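Local coordinates for uncharacterized protein (Legionella pneumophila subsp. pneumophila str. Philadelphia 1, PDB 4RXI) that is of unknown molecular function but probably acts as a Legionella effector, with a RavJ-type peptidase family part and this DUF5617 C-terminal domain, at residues A37-M42 and E137-I142. Sequence-based numbering, arbitrary orientation.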
ATOM      1  N   ALA A  37      -5.072  -0.395  -6.779  1.00 16.29           N
ATOM      2  CA  ALA A  37      -4.176  -1.492  -7.126  1.00 19.66           C
ATOM      3  C   ALA A  37      -3.822  -2.277  -5.873  1.00 19.02           C
ATOM      4  O   ALA A  37      -3.843  -3.507  -5.873  1.00 17.61           O
ATOM      5  CB  ALA A  37      -2.894  -0.976  -7.813  1.00 16.82           C
ATOM      6  N   PHE A  38      -3.484  -1.561  -4.803  1.00 12.71           N
ATOM      7  CA  PHE A  38      -3.000  -2.205  -3.598  1.00 12.42           C
ATOM      8  C   PHE A  38      -4.064  -3.130  -3.027  1.00 16.65           C
ATOM      9  O   PHE A  38      -3.782  -4.257  -2.600  1.00 17.34           O
ATOM     10  CB  PHE A  38      -2.594  -1.162  -2.558  1.00 11.64           C
ATOM     11  CG  PHE A  38      -2.261  -1.754  -1.220  1.00 16.80           C
ATOM     12  CD1 PHE A  38      -1.064  -2.437  -1.025  1.00 13.51           C
ATOM     13  CD2 PHE A  38      -3.136  -1.620  -0.156  1.00 14.40           C
ATOM     14  CE1 PHE A  38      -0.754  -2.992   0.215  1.00 17.54           C
ATOM     15  CE2 PHE A  38      -2.832  -2.169   1.076  1.00 15.75           C
ATOM     16  CZ  PHE A  38      -1.641  -2.851   1.261  1.00 18.93           C
ATOM     17  N   GLN A  39      -5.294  -2.641  -3.040  1.00 16.22           N
ATOM     18  CA  GLN A  39      -6.437  -3.390  -2.534  1.00 14.99           C
ATOM     19  C   GLN A  39      -6.651  -4.665  -3.356  1.00 16.03           C
ATOM     20  O   GLN A  39      -6.928  -5.738  -2.817  1.00 19.48           O
ATOM     21  CB  GLN A  39      -7.668  -2.476  -2.559  1.00 36.03           C
ATOM     22  CG  GLN A  39      -8.998  -3.143  -2.380  1.00 43.86           C
ATOM     23  CD  GLN A  39      -9.617  -3.575  -3.689  1.00 47.49           C
ATOM     24  OE1 GLN A  39     -10.281  -4.605  -3.752  1.00 59.89           O
ATOM     25  NE2 GLN A  39      -9.402  -2.794  -4.744  1.00 41.63           N
ATOM     26  N   GLU A  40      -6.507  -4.554  -4.669  1.00 16.79           N
ATOM     27  CA  GLU A  40      -6.679  -5.723  -5.528  1.00 20.04           C
ATOM     28  C   GLU A  40      -5.607  -6.747  -5.233  1.00 23.09           C
ATOM     29  O   GLU A  40      -5.889  -7.933  -5.139  1.00 24.08           O
ATOM     30  CB  GLU A  40      -6.640  -5.338  -7.007  1.00 26.63           C
ATOM     31  CG  GLU A  40      -7.107  -6.465  -7.927  1.00 45.30           C
ATOM     32  CD  GLU A  40      -7.019  -6.112  -9.403  1.00 57.29           C
ATOM     33  OE1 GLU A  40      -7.336  -4.959  -9.760  1.00 61.20           O
ATOM     34  OE2 GLU A  40      -6.651  -6.995 -10.208  1.00 59.42           O
ATOM     35  N   ILE A  41      -4.372  -6.286  -5.089  1.00 16.69           N
ATOM     36  CA  ILE A  41      -3.260  -7.178  -4.788  1.00 21.67           C
ATOM     37  C   ILE A  41      -3.442  -7.882  -3.440  1.00 21.61           C
ATOM     38  O   ILE A  41      -3.232  -9.087  -3.342  1.00 19.17           O
ATOM     39  CB  ILE A  41      -1.921  -6.420  -4.793  1.00 18.82           C
ATOM     40  CG1 ILE A  41      -1.587  -5.972  -6.216  1.00 22.32           C
ATOM     41  CG2 ILE A  41      -0.797  -7.324  -4.254  1.00 15.17           C
ATOM     42  CD1 ILE A  41      -0.528  -4.903  -6.275  1.00 22.29           C
HETATM   43  N   MSE A  42      -3.845  -7.143  -2.402  1.00 19.23           N
HETATM   44  CA  MSE A  42      -4.008  -7.758  -1.086  1.00 20.30           C
HETATM   45  C   MSE A  42      -5.160  -8.762  -1.046  1.00 21.61           C
HETATM   46  O   MSE A  42      -5.133  -9.699  -0.256  1.00 24.69           O
HETATM   47  CB  MSE A  42      -4.227  -6.699  -0.003  1.00 20.45           C
HETATM   48  CG  MSE A  42      -3.018  -5.830   0.267  1.00 23.36           C
HETATM   49 SE   MSE A  42      -1.271  -6.729   0.209  0.64 22.87          SE
HETATM   50  CE  MSE A  42      -1.527  -8.198   1.486  1.00 17.04           C
ATOM     51  N   GLU A 137     -11.978  -1.460   4.803  1.00 25.77           N
ATOM     52  CA  GLU A 137     -13.243  -2.057   4.411  1.00 35.39           C
ATOM     53  C   GLU A 137     -13.085  -2.863   3.126  1.00 42.61           C
ATOM     54  O   GLU A 137     -13.758  -3.876   2.940  1.00 51.11           O
ATOM     55  CB  GLU A 137     -14.318  -0.975   4.252  1.00 37.61           C
ATOM     56  CG  GLU A 137     -14.919  -0.527   5.591  1.00 55.79           C
ATOM     57  CD  GLU A 137     -15.099   0.982   5.713  1.00 69.75           C
ATOM     58  OE1 GLU A 137     -15.686   1.596   4.796  1.00 76.51           O
ATOM     59  OE2 GLU A 137     -14.656   1.556   6.734  1.00 70.65           O
ATOM     60  N   GLN A 138     -12.172  -2.426   2.260  1.00 33.76           N
ATOM     61  CA  GLN A 138     -12.002  -3.035   0.941  1.00 30.39           C
ATOM     62  C   GLN A 138     -11.195  -4.329   0.990  1.00 30.16           C
ATOM     63  O   GLN A 138     -11.284  -5.167   0.093  1.00 27.97           O
ATOM     64  CB  GLN A 138     -11.334  -2.045  -0.011  1.00 31.79           C
ATOM     65  CG  GLN A 138     -12.189  -0.831  -0.340  1.00 37.44           C
ATOM     66  CD  GLN A 138     -11.526   0.096  -1.355  1.00 48.75           C
ATOM     67  OE1 GLN A 138     -11.075  -0.342  -2.418  1.00 54.94           O
ATOM     68  NE2 GLN A 138     -11.464   1.381  -1.027  1.00 45.04           N
ATOM     69  N   ILE A 139     -10.405  -4.502   2.038  1.00 24.28           N
ATOM     70  CA  ILE A 139      -9.551  -5.673   2.111  1.00 19.55           C
ATOM     71  C   ILE A 139     -10.211  -6.739   2.976  1.00 30.15           C
ATOM     72  O   ILE A 139     -10.535  -6.500   4.137  1.00 28.13           O
ATOM     73  CB  ILE A 139      -8.161  -5.300   2.639  1.00 25.30           C
ATOM     74  CG1 ILE A 139      -7.448  -4.421   1.600  1.00 19.72           C
ATOM     75  CG2 ILE A 139      -7.338  -6.549   2.909  1.00 24.43           C
ATOM     76  CD1 ILE A 139      -6.049  -4.014   2.002  1.00 19.61           C
ATOM     77  N   GLY A 140     -10.433  -7.906   2.378  1.00 29.95           N
ATOM     78  CA  GLY A 140     -11.164  -8.982   3.022  1.00 26.69           C
ATOM     79  C   GLY A 140     -10.651  -9.435   4.377  1.00 35.09           C
ATOM     80  O   GLY A 140     -11.442  -9.653   5.292  1.00 43.58           O
ATOM     81  N   PHE A 141      -9.339  -9.578   4.533  1.00 30.45           N
ATOM     82  CA  PHE A 141      -8.830 -10.138   5.785  1.00 28.62           C
ATOM     83  C   PHE A 141      -8.719  -9.134   6.935  1.00 30.07           C
ATOM     84  O   PHE A 141      -8.139  -9.453   7.974  1.00 31.92           O
ATOM     85  CB  PHE A 141      -7.470 -10.811   5.569  1.00 28.09           C
ATOM     86  CG  PHE A 141      -6.394  -9.901   5.026  1.00 25.77           C
ATOM     87  CD1 PHE A 141      -5.685  -9.060   5.868  1.00 26.34           C
ATOM     88  CD2 PHE A 141      -6.038  -9.950   3.684  1.00 28.69           C
ATOM     89  CE1 PHE A 141      -4.665  -8.248   5.377  1.00 27.42           C
ATOM     90  CE2 PHE A 141      -5.024  -9.148   3.184  1.00 27.89           C
ATOM     91  CZ  PHE A 141      -4.333  -8.296   4.033  1.00 26.04           C
ATOM     92  N   ILE A 142      -9.275  -7.938   6.765  1.00 26.59           N
ATOM     93  CA  ILE A 142      -9.222  -6.922   7.814  1.00 34.94           C
ATOM     94  C   ILE A 142     -10.608  -6.582   8.347  1.00 40.43           C
ATOM     95  O   ILE A 142     -11.569  -6.505   7.582  1.00 46.11           O
ATOM     96  CB  ILE A 142      -8.535  -5.629   7.306  1.00 34.71           C
ATOM     97  CG1 ILE A 142      -7.136  -5.964   6.782  1.00 36.43           C
ATOM     98  CG2 ILE A 142      -8.489  -4.562   8.403  1.00 33.50           C
ATOM     99  CD1 ILE A 142      -6.229  -4.789   6.626  1.00 29.45           C
TER
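Apolar packing centres on Ile139, whose CD1 lies 3.8 Å from Phe38 CE2 and equally near Met42 CB, a methyl set against side chains from successive turns of helix 27-42. The Ile139 chi1 of -67° places CG1 opposite the carbonyl carbon, and the extended chi2 then carries CD1 across to the helix. The methyl meets the Phe38 ring obliquely, while Met42 CG, 3.4 Å above the plane near the rim, rests on a face of that ring. Ile62 and Leu66 of helix 55-70 and Leu118 of helix 111-119 also touch Phe38.

Phe141 packs against the selenomethionine at position 42 in two ways: its CZ stands 3.8 Å from Met42 CE, and its CE2 points the ring edge in plane at Met42 O, 3.5 Å away. With chi1 at 59°, the ring folds back over Ile139 CG2, which lies beneath one face.

This buried contact joins the end of helix 27-42 to the last modelled residues of this strand-free, mainly helical C-terminal domain, which belongs to the DUF5617 family. Ile139 leaves helical geometry just after helix 135-138, and a type I beta turn, with Ile142 N to Ile139 O at 3.2 Å, brings Phe141 round to the same helix end. Asn43 ties the two together, bonding Gln138 O through ND2 and Gly140 N through OD1.

Polar side chains meet without bonding each other at the more open margin: Gln39 and Gln138 cross nearly perpendicularly, with Gln39 CG 3.5 Å from Gln138 OE1 and the amide planes 44° apart. Gln138 NE2 instead bonds Gly133 O, and Gln39 OE1 has a weak bond to Asn43 ND2.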